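Local atomic coordinates of RTX toxin (Vibrio vulnificus CMCP6, PDB entry 6A7H), a protein that probably cleaves the small GTPases Ras and Rap1 as a site-specific endopeptidase effector of a larger bacterial toxin, and so inactivates them. Residues Gln40-Phe45 and Arg97-Ala102; Val155-His160 and Lys215-Lys220; Leu198-Gly203 and Lys368-Asp373; Glu323-Leu328 and Glu378-Asn383. All coordinates share one frame; numbering follows the deposited sequence.

Overall arrangement
Interaction 1 closes along the chain before the others open. It joins helices 37-57 and 98-112, and its segment 40-45 lies in the membrane localization domain. Its centre is about 32 Å from that of interaction 2, with nearest atoms about 21 Å apart, and about 51 Å from that of interaction 4. Interactions 2, 3 and 4 all belong to the region related to the C2 domain of Pasteurella multocida toxin. The segments of 2 and 3 alternate, and helices 195-199 and 205-221 link them. Those of 3 and 4 also alternate, with centres about 22 Å apart, through consecutive helices 361-369 and 374-383. Interaction 2 closes before interaction 4 opens. The C2-like region is thus interlaced.

Interaction 1: residues Gln40-Phe45 and Arg97-Ala102; sequences QIAASF and RPELAA. With SO4 (sulfate ion), chain E.
Ala42 and Ala102 meet where two helices come close. Their CB atoms are 3.7 Å apart. The methyl of Ala102 is the bump: it seats in the shallow hollow over Ala42 N and CA, 3.6 Å from Ala42 N, with Ile41 CG2 at its flank. Small residues on both sides allow the axes to approach to 8.0 Å. The helices run roughly antiparallel, at 135°.

Larger groups pack beside this alanine pair. Phe45 and Pro98 touch through their CB atoms at 3.7 Å. The Phe45 ring then reaches along the helix 98-112 surface, and its CD2 lies 3.8 Å from Ala101 CB. With CG anti to its own carbonyl carbon (chi1 -80°), Phe45 brings CD2 and CE2 obliquely against Ala101 CB and the backbone of the first turn. The longer branch of Ile41 leads elsewhere. On the other flank Glu99 bends at chi2, and the Ala42 methyl sits over a face of its carboxylate, with Glu99 OE1 3.4 Å from Ala42 CB. No hydrogen bond crosses between the two segments; the contact is van der Waals packing.

The first turn of helix 98-112 also holds a sulfate, probably from the crystallisation liquor. Glu99 N donates to sulfate O4 at 3.1 Å, and Leu100 N donates to O3. These first-turn N-H groups are not used in helix bonds, and the helix dipole would probably attract the anion.

Segment 40-45 belongs to the membrane localization domain. Helix 87-94 packs on Phe45 through Ile90, Asp91 and Ala94. Helix 64-78 supplies Leu78 against Ile41 and Phe45, so the contact lies among helices 37-57, 64-78, 87-94 and 98-112.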
loop_
_atom_site.group_PDB
_atom_site.type_symbol
_atom_site.label_atom_id
_atom_site.label_comp_id
_atom_site.label_asym_id
_atom_site.label_seq_id
_atom_site.Cartn_x
_atom_site.Cartn_y
_atom_site.Cartn_z
ATOM N N GLN A 40 9.207 -22.453 -3.190
ATOM C CA GLN A 40 8.998 -23.875 -2.886
ATOM C C GLN A 40 8.054 -24.051 -1.688
ATOM O O GLN A 40 7.215 -24.959 -1.675
ATOM C CB GLN A 40 10.336 -24.576 -2.625
ATOM C CG GLN A 40 10.271 -26.117 -2.663
ATOM C CD GLN A 40 11.597 -26.785 -2.292
ATOM O OE1 GLN A 40 12.452 -26.175 -1.650
ATOM N NE2 GLN A 40 11.762 -28.043 -2.686
ATOM N N ILE A 41 8.179 -23.163 -0.698
ATOM C CA ILE A 41 7.298 -23.156 0.473
ATOM C C ILE A 41 5.859 -22.800 0.057
ATOM O O ILE A 41 4.909 -23.480 0.447
ATOM C CB ILE A 41 7.795 -22.146 1.575
ATOM C CG1 ILE A 41 9.227 -22.463 2.006
ATOM C CG2 ILE A 41 6.858 -22.124 2.779
ATOM C CD1 ILE A 41 9.449 -23.922 2.360
ATOM N N ALA A 42 5.705 -21.736 -0.734
ATOM C CA ALA A 42 4.387 -21.366 -1.255
ATOM C C ALA A 42 3.799 -22.510 -2.069
ATOM O O ALA A 42 2.639 -22.881 -1.895
ATOM C CB ALA A 42 4.467 -20.099 -2.097
ATOM N N ALA A 43 4.612 -23.092 -2.939
ATOM C CA ALA A 43 4.146 -24.203 -3.751
ATOM C C ALA A 43 3.703 -25.398 -2.890
ATOM O O ALA A 43 2.800 -26.152 -3.275
ATOM C CB ALA A 43 5.221 -24.614 -4.728
ATOM N N SER A 44 4.331 -25.562 -1.724
ATOM C CA SER A 44 3.993 -26.664 -0.822
ATOM C C SER A 44 2.671 -26.403 -0.113
ATOM O O SER A 44 1.890 -27.330 0.103
ATOM C CB SER A 44 5.103 -26.900 0.220
ATOM O OG SER A 44 6.321 -27.281 -0.393
ATOM N N PHE A 45 2.431 -25.147 0.265
ATOM C CA PHE A 45 1.168 -24.783 0.900
ATOM C C PHE A 45 0.039 -24.898 -0.120
ATOM O O PHE A 45 -1.074 -25.328 0.200
ATOM C CB PHE A 45 1.223 -23.363 1.469
ATOM C CG PHE A 45 1.915 -23.261 2.808
ATOM C CD1 PHE A 45 1.717 -24.216 3.784
ATOM C CD2 PHE A 45 2.763 -22.197 3.087
ATOM C CE1 PHE A 45 2.350 -24.120 5.020
ATOM C CE2 PHE A 45 3.399 -22.098 4.316
ATOM C CZ PHE A 45 3.194 -23.064 5.282
ATOM N N ARG A 97 -4.779 -18.940 1.860
ATOM C CA ARG A 97 -3.832 -18.033 1.221
ATOM C C ARG A 97 -2.394 -18.556 1.269
ATOM O O ARG A 97 -1.588 -18.094 2.071
ATOM C CB ARG A 97 -3.920 -16.655 1.888
ATOM C CG ARG A 97 -5.304 -15.996 1.740
ATOM C CD ARG A 97 -5.617 -15.029 2.878
ATOM N NE ARG A 97 -5.954 -15.730 4.121
ATOM C CZ ARG A 97 -6.064 -15.138 5.310
ATOM N NH1 ARG A 97 -5.867 -13.827 5.439
ATOM N NH2 ARG A 97 -6.360 -15.861 6.380
ATOM N N PRO A 98 -2.066 -19.520 0.397
ATOM C CA PRO A 98 -0.729 -20.126 0.419
ATOM C C PRO A 98 0.447 -19.125 0.263
ATOM O O PRO A 98 1.421 -19.226 1.019
ATOM C CB PRO A 98 -0.785 -21.118 -0.758
ATOM C CG PRO A 98 -2.232 -21.468 -0.875
ATOM C CD PRO A 98 -2.948 -20.165 -0.592
ATOM N N GLU A 99 0.365 -18.179 -0.670
ATOM C CA GLU A 99 1.466 -17.237 -0.859
ATOM C C GLU A 99 1.667 -16.354 0.379
ATOM O O GLU A 99 2.804 -16.034 0.751
ATOM C CB GLU A 99 1.238 -16.362 -2.106
ATOM C CG GLU A 99 1.260 -17.137 -3.432
ATOM C CD GLU A 99 2.670 -17.545 -3.890
ATOM O OE1 GLU A 99 3.661 -16.994 -3.359
ATOM O OE2 GLU A 99 2.787 -18.418 -4.788
ATOM N N LEU A 100 0.563 -15.965 1.015
ATOM C CA LEU A 100 0.622 -15.131 2.209
ATOM C C LEU A 100 1.258 -15.910 3.366
ATOM O O LEU A 100 2.097 -15.388 4.105
ATOM C CB LEU A 100 -0.784 -14.645 2.591
ATOM C CG LEU A 100 -0.864 -13.622 3.723
ATOM C CD1 LEU A 100 -0.097 -12.377 3.311
ATOM C CD2 LEU A 100 -2.311 -13.267 4.051
ATOM N N ALA A 101 0.852 -17.168 3.509
ATOM C CA ALA A 101 1.365 -18.026 4.557
ATOM C C ALA A 101 2.880 -18.187 4.404
ATOM O O ALA A 101 3.628 -18.128 5.380
ATOM C CB ALA A 101 0.668 -19.375 4.513
ATOM N N ALA A 102 3.318 -18.362 3.161
ATOM C CA ALA A 102 4.724 -18.590 2.871
ATOM C C ALA A 102 5.572 -17.382 3.284
ATOM O O ALA A 102 6.679 -17.544 3.796
ATOM C CB ALA A 102 4.915 -18.907 1.387
HETATM S S SO4 E . -2.763 -16.326 -1.996
HETATM O O1 SO4 E . -2.559 -15.232 -2.942
HETATM O O2 SO4 E . -4.197 -16.606 -1.882
HETATM O O3 SO4 E . -2.227 -15.865 -0.708
HETATM O O4 SO4 E . -2.079 -17.530 -2.500
#

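Interaction 2: residues Val155-His160 and Lys215-Lys220; sequences VDLGEH and KEAAKK
The His160 ring stands against helix 205-221, with Glu216 over one face and Lys220 at its edge. Glu216 CB makes a CH-pi contact 3.8 Å from the ring centroid, offset toward the rim. The Glu216 carboxylate plane is turned 85° from the ring. On the opposite face lies Glu159 CG, over the ring centre. The imidazole is therefore sandwiched between two glutamate methylene groups.

Lys220 crosses the histidine at about a right angle. Its chain bends at chi4 (60°), which brings NZ into the ring plane. There Lys220 NZ donates to His160 NE2 at 2.9 Å, consistent with an unprotonated NE2. Lys220 also crosses Glu159 nearly squarely, with Glu159 OE2 3.2 Å from Lys220 CE. The ammonium has a long salt bridge to Glu216 OE1 as well.

Ala217 CB points toward the Leu157 turn and lies 4.0 Å from Leu157 O. An Asx turn shapes this loop, with Gly158 N donating to Asp156 OD1.

The loop leads from edge strand 153-156 to helix 161-173. Strand 188-191 pairs antiparallel with strand 153-156 in the three-stranded sheet, and helix 229-237 packs on Val155 and Ala218.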
loop_
_atom_site.group_PDB
_atom_site.type_symbol
_atom_site.label_atom_id
_atom_site.label_comp_id
_atom_site.label_asym_id
_atom_site.label_seq_id
_atom_site.Cartn_x
_atom_site.Cartn_y
_atom_site.Cartn_z
ATOM N N VAL A 155 -11.699 -5.161 -15.610
ATOM C CA VAL A 155 -13.087 -4.973 -15.209
ATOM C C VAL A 155 -14.088 -5.163 -16.348
ATOM O O VAL A 155 -14.082 -4.415 -17.330
ATOM C CB VAL A 155 -13.282 -3.567 -14.613
ATOM C CG1 VAL A 155 -14.758 -3.333 -14.240
ATOM C CG2 VAL A 155 -12.324 -3.364 -13.411
ATOM N N ASP A 156 -14.941 -6.174 -16.214
ATOM C CA ASP A 156 -16.059 -6.362 -17.132
ATOM C C ASP A 156 -17.153 -5.341 -16.819
ATOM O O ASP A 156 -17.796 -5.421 -15.780
ATOM C CB ASP A 156 -16.606 -7.786 -17.032
ATOM C CG ASP A 156 -17.850 -8.009 -17.893
ATOM O OD1 ASP A 156 -18.114 -7.207 -18.821
ATOM O OD2 ASP A 156 -18.560 -9.005 -17.639
ATOM N N LEU A 157 -17.373 -4.402 -17.736
ATOM C CA LEU A 157 -18.249 -3.259 -17.480
ATOM C C LEU A 157 -19.717 -3.559 -17.752
ATOM O O LEU A 157 -20.593 -2.814 -17.310
ATOM C CB LEU A 157 -17.797 -2.055 -18.314
ATOM C CG LEU A 157 -16.409 -1.552 -17.931
ATOM C CD1 LEU A 157 -15.759 -0.818 -19.107
ATOM C CD2 LEU A 157 -16.483 -0.655 -16.685
ATOM N N GLY A 158 -19.983 -4.650 -18.463
ATOM C CA GLY A 158 -21.346 -5.039 -18.796
ATOM C C GLY A 158 -22.157 -3.875 -19.335
ATOM O O GLY A 158 -21.705 -3.175 -20.237
ATOM N N GLU A 159 -23.330 -3.640 -18.751
ATOM C CA GLU A 159 -24.233 -2.587 -19.214
ATOM C C GLU A 159 -23.634 -1.176 -19.155
ATOM O O GLU A 159 -24.138 -0.255 -19.802
ATOM C CB GLU A 159 -25.523 -2.602 -18.392
ATOM C CG GLU A 159 -25.408 -1.886 -17.051
ATOM C CD GLU A 159 -26.730 -1.846 -16.289
ATOM O OE1 GLU A 159 -27.517 -0.897 -16.510
ATOM O OE2 GLU A 159 -26.980 -2.763 -15.474
ATOM N N HIS A 160 -22.577 -0.996 -18.369
ATOM C CA HIS A 160 -22.005 0.339 -18.193
ATOM C C HIS A 160 -20.871 0.623 -19.163
ATOM O O HIS A 160 -20.208 1.650 -19.054
ATOM C CB HIS A 160 -21.511 0.524 -16.753
ATOM C CG HIS A 160 -22.617 0.497 -15.750
ATOM N ND1 HIS A 160 -23.624 1.440 -15.735
ATOM C CD2 HIS A 160 -22.900 -0.376 -14.757
ATOM C CE1 HIS A 160 -24.473 1.156 -14.764
ATOM N NE2 HIS A 160 -24.056 0.063 -14.152
ATOM N N LYS A 215 -17.283 2.228 -10.811
ATOM C CA LYS A 215 -17.832 1.848 -9.516
ATOM C C LYS A 215 -19.209 1.189 -9.611
ATOM O O LYS A 215 -19.502 0.278 -8.840
ATOM C CB LYS A 215 -17.903 3.066 -8.598
ATOM C CG LYS A 215 -16.533 3.513 -8.109
ATOM C CD LYS A 215 -16.631 4.402 -6.869
ATOM C CE LYS A 215 -16.987 5.838 -7.204
ATOM N NZ LYS A 215 -16.845 6.714 -6.009
ATOM N N GLU A 216 -20.050 1.639 -10.542
ATOM C CA GLU A 216 -21.375 1.057 -10.687
ATOM C C GLU A 216 -21.239 -0.377 -11.155
ATOM O O GLU A 216 -21.880 -1.270 -10.610
ATOM C CB GLU A 216 -22.241 1.857 -11.661
ATOM C CG GLU A 216 -22.744 3.175 -11.106
ATOM C CD GLU A 216 -23.523 3.014 -9.807
ATOM O OE1 GLU A 216 -24.598 2.390 -9.836
ATOM O OE2 GLU A 216 -23.065 3.522 -8.758
ATOM N N ALA A 217 -20.380 -0.598 -12.148
ATOM C CA ALA A 217 -20.107 -1.945 -12.637
ATOM C C ALA A 217 -19.635 -2.850 -11.500
ATOM O O ALA A 217 -20.066 -4.007 -11.404
ATOM C CB ALA A 217 -19.067 -1.915 -13.759
ATOM N N ALA A 218 -18.779 -2.319 -10.623
ATOM C CA ALA A 218 -18.275 -3.119 -9.501
ATOM C C ALA A 218 -19.407 -3.512 -8.569
ATOM O O ALA A 218 -19.563 -4.696 -8.245
ATOM C CB ALA A 218 -17.187 -2.368 -8.727
ATOM N N LYS A 219 -20.196 -2.519 -8.151
ATOM C CA LYS A 219 -21.307 -2.743 -7.230
ATOM C C LYS A 219 -22.277 -3.778 -7.768
ATOM O O LYS A 219 -22.833 -4.568 -7.013
ATOM C CB LYS A 219 -22.059 -1.440 -6.956
ATOM C CG LYS A 219 -21.333 -0.453 -6.045
ATOM C CD LYS A 219 -22.112 0.861 -6.011
ATOM C CE LYS A 219 -21.605 1.833 -4.975
ATOM N NZ LYS A 219 -22.394 3.106 -5.051
ATOM N N LYS A 220 -22.480 -3.768 -9.081
ATOM C CA LYS A 220 -23.368 -4.735 -9.705
ATOM C C LYS A 220 -22.766 -6.139 -9.756
ATOM O O LYS A 220 -23.489 -7.121 -9.902
ATOM C CB LYS A 220 -23.745 -4.279 -11.115
ATOM C CG LYS A 220 -25.028 -3.477 -11.155
ATOM C CD LYS A 220 -25.340 -2.987 -12.551
ATOM C CE LYS A 220 -26.217 -1.742 -12.496
ATOM N NZ LYS A 220 -25.552 -0.634 -11.754
#

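Interaction 3: residues Leu198-Gly203 and Lys368-Asp373; sequences LQDLTG and KTKHLD
Gly203 and Thr369 bring their backbones to a CA-CA distance of 4.0 Å, where the loop after helix 195-199 meets the last turn of helix 361-369. A type I turn from Gln199 to Thr202 delivers the glycine to this spot. The bare backbone of Gly203 lets Thr369 OG1 come this close.

Thr369 is the central side chain. Its hydroxyl lies beside its own backbone N (chi1 -58°), and Gly203 N donates to Thr369 OG1 at 2.7 Å. The bond is bent, with an angle of 141° at the hydrogen. The hydroxyl also bonds to Ala365 O, one turn back in its helix. The CG2 methyl lies against the turn, with Thr369 CG2 3.6 Å from Asp200 O.

Lys368 is extended until chi4, where it bends and brings Lys368 NZ to Gly203 O at 2.7 Å. The ammonium is tilted 23° from that carbonyl plane. The glycine is thus gripped at both its N-H and its carbonyl.

Lys370 reaches toward Asp200 on another side. Lys370 NZ and Asp200 OD1 form a long salt bridge of 4.0 Å, and one water joins them, donating to OD1 and accepting from NZ. The stronger partner of Asp200 is Arg342, through OD2. Beyond Lys370, a Schellman motif with His371 at C-prime ends the helix.

Chemically, this is a polar junction. Lys368 spends its ammonium on a backbone carbonyl, with no carboxylate involved in that bond. The charge of Asp200 is shared between Arg342, bound directly, and Lys370, linked mainly through water.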
loop_
_atom_site.group_PDB
_atom_site.type_symbol
_atom_site.label_atom_id
_atom_site.label_comp_id
_atom_site.label_asym_id
_atom_site.label_seq_id
_atom_site.Cartn_x
_atom_site.Cartn_y
_atom_site.Cartn_z
ATOM N N LEU A 198 -7.194 7.007 -9.160
ATOM C CA LEU A 198 -8.350 7.585 -9.843
ATOM C C LEU A 198 -9.035 8.670 -9.024
ATOM O O LEU A 198 -9.398 9.733 -9.536
ATOM C CB LEU A 198 -9.366 6.501 -10.171
ATOM C CG LEU A 198 -8.985 5.503 -11.253
ATOM C CD1 LEU A 198 -10.133 4.546 -11.451
ATOM C CD2 LEU A 198 -8.668 6.220 -12.561
ATOM N N GLN A 199 -9.211 8.392 -7.746
ATOM C CA GLN A 199 -9.809 9.336 -6.837
ATOM C C GLN A 199 -9.047 10.659 -6.810
ATOM O O GLN A 199 -9.642 11.719 -6.657
ATOM C CB GLN A 199 -9.857 8.728 -5.449
ATOM C CG GLN A 199 -10.806 9.380 -4.493
ATOM C CD GLN A 199 -11.258 8.388 -3.427
ATOM O OE1 GLN A 199 -10.454 7.923 -2.612
ATOM N NE2 GLN A 199 -12.544 8.035 -3.450
ATOM N N ASP A 200 -7.729 10.590 -6.966
ATOM C CA ASP A 200 -6.892 11.790 -7.030
ATOM C C ASP A 200 -6.955 12.577 -8.353
ATOM O O ASP A 200 -6.244 13.564 -8.524
ATOM C CB ASP A 200 -5.440 11.412 -6.771
ATOM C CG ASP A 200 -5.206 10.961 -5.345
ATOM O OD1 ASP A 200 -6.082 11.209 -4.477
ATOM O OD2 ASP A 200 -4.142 10.364 -5.096
ATOM N N LEU A 201 -7.792 12.144 -9.287
ATOM C CA LEU A 201 -7.884 12.826 -10.575
ATOM C C LEU A 201 -9.292 13.333 -10.810
ATOM O O LEU A 201 -9.566 13.947 -11.830
ATOM C CB LEU A 201 -7.448 11.897 -11.726
ATOM C CG LEU A 201 -5.970 11.517 -11.652
ATOM C CD1 LEU A 201 -5.607 10.337 -12.562
ATOM C CD2 LEU A 201 -5.160 12.737 -12.021
ATOM N N THR A 202 -10.180 13.112 -9.847
ATOM C CA THR A 202 -11.579 13.434 -10.066
ATOM C C THR A 202 -11.894 14.942 -10.063
ATOM O O THR A 202 -13.050 15.323 -10.211
ATOM C CB THR A 202 -12.486 12.737 -9.018
ATOM O OG1 THR A 202 -12.136 13.174 -7.697
ATOM C CG2 THR A 202 -12.331 11.245 -9.121
ATOM N N GLY A 203 -10.886 15.796 -9.914
ATOM C CA GLY A 203 -11.077 17.223 -10.158
ATOM C C GLY A 203 -11.408 17.461 -11.628
ATOM O O GLY A 203 -11.995 18.477 -11.994
ATOM N N LYS A 368 -5.532 20.308 -9.254
ATOM C CA LYS A 368 -6.906 20.798 -9.150
ATOM C C LYS A 368 -7.700 19.978 -8.136
ATOM O O LYS A 368 -8.401 20.531 -7.291
ATOM C CB LYS A 368 -7.600 20.753 -10.521
ATOM C CG LYS A 368 -9.040 21.261 -10.543
ATOM C CD LYS A 368 -9.657 21.078 -11.949
ATOM C CE LYS A 368 -11.055 21.633 -12.041
ATOM N NZ LYS A 368 -11.994 20.979 -11.082
ATOM N N THR A 369 -7.578 18.656 -8.221
ATOM C CA THR A 369 -8.281 17.777 -7.307
ATOM C C THR A 369 -7.891 18.059 -5.855
ATOM O O THR A 369 -8.740 18.077 -4.972
ATOM C CB THR A 369 -8.001 16.312 -7.632
ATOM O OG1 THR A 369 -8.391 16.052 -8.986
ATOM C CG2 THR A 369 -8.795 15.403 -6.692
ATOM N N LYS A 370 -6.609 18.311 -5.629
ATOM C CA LYS A 370 -6.095 18.568 -4.286
ATOM C C LYS A 370 -6.101 20.047 -3.895
ATOM O O LYS A 370 -5.584 20.408 -2.841
ATOM C CB LYS A 370 -4.676 18.006 -4.167
ATOM C CG LYS A 370 -4.653 16.499 -4.164
ATOM C CD LYS A 370 -5.519 16.001 -3.015
ATOM C CE LYS A 370 -5.726 14.523 -3.043
ATOM N NZ LYS A 370 -6.142 14.055 -1.674
ATOM N N HIS A 371 -6.683 20.891 -4.746
ATOM C CA HIS A 371 -6.698 22.333 -4.525
ATOM C C HIS A 371 -5.318 22.895 -4.198
ATOM O O HIS A 371 -5.168 23.669 -3.257
ATOM C CB HIS A 371 -7.670 22.679 -3.401
ATOM C CG HIS A 371 -8.988 21.991 -3.524
ATOM N ND1 HIS A 371 -9.996 22.455 -4.342
ATOM C CD2 HIS A 371 -9.458 20.860 -2.947
ATOM C CE1 HIS A 371 -11.033 21.643 -4.258
ATOM N NE2 HIS A 371 -10.734 20.668 -3.416
ATOM N N LEU A 372 -4.312 22.488 -4.964
ATOM C CA LEU A 372 -2.954 23.017 -4.810
ATOM C C LEU A 372 -2.698 24.138 -5.818
ATOM O O LEU A 372 -3.154 24.057 -6.959
ATOM C CB LEU A 372 -1.921 21.893 -4.991
ATOM C CG LEU A 372 -1.889 20.897 -3.832
ATOM C CD1 LEU A 372 -0.895 19.752 -4.052
ATOM C CD2 LEU A 372 -1.559 21.658 -2.564
ATOM N N ASP A 373 -1.965 25.170 -5.404
ATOM C CA ASP A 373 -1.656 26.292 -6.288
ATOM C C ASP A 373 -0.553 25.953 -7.282
ATOM O O ASP A 373 0.540 25.521 -6.910
ATOM C CB ASP A 373 -1.247 27.530 -5.492
ATOM C CG ASP A 373 -2.415 28.189 -4.803
ATOM O OD1 ASP A 373 -3.565 27.919 -5.205
ATOM O OD2 ASP A 373 -2.186 28.983 -3.867
HETATM O O HOH W 1 -4.417 11.767 -2.199
#

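Interaction 4: residues Glu323-Leu328 and Glu378-Asn383; sequences EQMDAL and ENARAN
Met325 and Asn383 meet between helices 325-330 and 374-383, in an alpha/beta fold built on a parallel four-stranded sheet. Helix 325-330 leads into strand 333-338, and helix 374-383 precedes edge strand 386-391.

The amide of Asn383 supplies the cross-contact donor. Asn383 ND2 makes a weak hydrogen bond to Met325 SD at 3.5 Å, with an angle of 155° at the hydrogen. A second weak bond runs from Asn383 ND2 to Asp326 OD1 at 3.4 Å. The carboxylate and amide planes are 82° apart, and the two side chains cross at about a right angle. Asn383 ND2 thus makes two weak bonds, to a sulfur and to a carboxylate oxygen.

Asn379 turns its polar end elsewhere: its ND2 donates to Asn322 OD1. Its aliphatic part serves the contact, with Asn379 CB 3.8 Å from Met325 CE. Lys329 makes a weak bond to the Asn383 carbonyl.

Met325 is buried and extends from its helix with CG anti to the backbone N (chi1 -164°). This carries the thioether across to the opposing helix, while Ile336 and Met385 also pack on Met325. A bend at chi3 lays the methyl along the Asn379-Ala380 backbone, where Met325 CE is 3.7 Å from Ala380 N.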
loop_
_atom_site.group_PDB
_atom_site.type_symbol
_atom_site.label_atom_id
_atom_site.label_comp_id
_atom_site.label_asym_id
_atom_site.label_seq_id
_atom_site.Cartn_x
_atom_site.Cartn_y
_atom_site.Cartn_z
ATOM N N GLU A 323 4.694 31.675 -0.268
ATOM C CA GLU A 323 4.989 33.099 -0.097
ATOM C C GLU A 323 6.388 33.369 0.468
ATOM O O GLU A 323 7.013 34.379 0.149
ATOM C CB GLU A 323 3.951 33.748 0.825
ATOM C CG GLU A 323 2.502 33.668 0.362
ATOM C CD GLU A 323 1.548 34.463 1.261
ATOM O OE1 GLU A 323 0.376 34.636 0.856
ATOM O OE2 GLU A 323 1.959 34.911 2.366
ATOM N N GLN A 324 6.859 32.477 1.333
ATOM C CA GLN A 324 8.156 32.654 1.987
ATOM C C GLN A 324 9.218 31.710 1.447
ATOM O O GLN A 324 10.177 31.395 2.150
ATOM C CB GLN A 324 8.030 32.443 3.496
ATOM C CG GLN A 324 7.148 33.457 4.184
ATOM C CD GLN A 324 7.593 34.878 3.928
ATOM O OE1 GLN A 324 8.788 35.156 3.804
ATOM N NE2 GLN A 324 6.628 35.790 3.838
ATOM N N MET A 325 9.050 31.264 0.205
ATOM C CA MET A 325 9.969 30.289 -0.371
ATOM C C MET A 325 11.409 30.805 -0.394
ATOM O O MET A 325 12.341 30.031 -0.179
ATOM C CB MET A 325 9.525 29.887 -1.778
ATOM C CG MET A 325 10.194 28.606 -2.263
ATOM S SD MET A 325 9.613 28.005 -3.856
ATOM C CE MET A 325 7.928 27.557 -3.459
ATOM N N ASP A 326 11.584 32.106 -0.630
ATOM C CA ASP A 326 12.913 32.730 -0.663
ATOM C C ASP A 326 13.611 32.706 0.696
ATOM O O ASP A 326 14.824 32.491 0.776
ATOM C CB ASP A 326 12.829 34.185 -1.147
ATOM C CG ASP A 326 12.229 34.315 -2.539
ATOM O OD1 ASP A 326 11.906 33.280 -3.158
ATOM O OD2 ASP A 326 12.088 35.464 -3.019
ATOM N N ALA A 327 12.848 32.952 1.759
ATOM C CA ALA A 327 13.394 32.913 3.116
ATOM C C ALA A 327 13.775 31.487 3.489
ATOM O O ALA A 327 14.715 31.257 4.243
ATOM C CB ALA A 327 12.401 33.476 4.114
ATOM N N LEU A 328 13.039 30.523 2.950
ATOM C CA LEU A 328 13.360 29.127 3.187
ATOM C C LEU A 328 14.655 28.776 2.463
ATOM O O LEU A 328 15.552 28.145 3.035
ATOM C CB LEU A 328 12.212 28.235 2.733
ATOM C CG LEU A 328 10.984 28.315 3.637
ATOM C CD1 LEU A 328 9.736 27.854 2.883
ATOM C CD2 LEU A 328 11.214 27.479 4.891
ATOM N N GLU A 378 5.669 26.560 -9.914
ATOM C CA GLU A 378 6.444 27.549 -10.683
ATOM C C GLU A 378 7.504 28.239 -9.832
ATOM O O GLU A 378 8.638 28.441 -10.271
ATOM C CB GLU A 378 5.530 28.621 -11.280
ATOM C CG GLU A 378 4.337 28.080 -12.030
ATOM C CD GLU A 378 3.584 29.157 -12.798
ATOM O OE1 GLU A 378 3.443 30.292 -12.287
ATOM O OE2 GLU A 378 3.140 28.857 -13.926
ATOM N N ASN A 379 7.117 28.625 -8.620
ATOM C CA ASN A 379 8.040 29.266 -7.701
ATOM C C ASN A 379 9.138 28.284 -7.276
ATOM O O ASN A 379 10.302 28.662 -7.199
ATOM C CB ASN A 379 7.285 29.834 -6.496
ATOM C CG ASN A 379 6.483 31.096 -6.849
ATOM O OD1 ASN A 379 6.837 31.826 -7.772
ATOM N ND2 ASN A 379 5.405 31.351 -6.111
ATOM N N ALA A 380 8.778 27.022 -7.059
ATOM C CA ALA A 380 9.771 25.982 -6.767
ATOM C C ALA A 380 10.763 25.799 -7.927
ATOM O O ALA A 380 11.982 25.811 -7.736
ATOM C CB ALA A 380 9.078 24.655 -6.456
ATOM N N ARG A 381 10.232 25.624 -9.130
ATOM C CA ARG A 381 11.065 25.458 -10.314
ATOM C C ARG A 381 11.992 26.650 -10.539
ATOM O O ARG A 381 13.184 26.476 -10.790
ATOM C CB ARG A 381 10.198 25.245 -11.547
ATOM C CG ARG A 381 11.005 25.082 -12.793
ATOM C CD ARG A 381 10.135 24.671 -13.948
ATOM N NE ARG A 381 10.969 24.234 -15.052
ATOM C CZ ARG A 381 11.418 25.045 -15.998
ATOM N NH1 ARG A 381 11.094 26.331 -15.971
ATOM N NH2 ARG A 381 12.175 24.567 -16.970
ATOM N N ALA A 382 11.453 27.858 -10.428
ATOM C CA ALA A 382 12.275 29.051 -10.596
ATOM C C ALA A 382 13.340 29.142 -9.510
ATOM O O ALA A 382 14.434 29.653 -9.747
ATOM C CB ALA A 382 11.407 30.309 -10.597
ATOM N N ASN A 383 13.030 28.640 -8.319
ATOM C CA ASN A 383 13.982 28.723 -7.213
ATOM C C ASN A 383 14.976 27.569 -7.137
ATOM O O ASN A 383 15.860 27.587 -6.296
ATOM C CB ASN A 383 13.234 28.839 -5.889
ATOM C CG ASN A 383 12.933 30.278 -5.530
ATOM O OD1 ASN A 383 13.807 31.137 -5.621
ATOM N ND2 ASN A 383 11.690 30.556 -5.149
#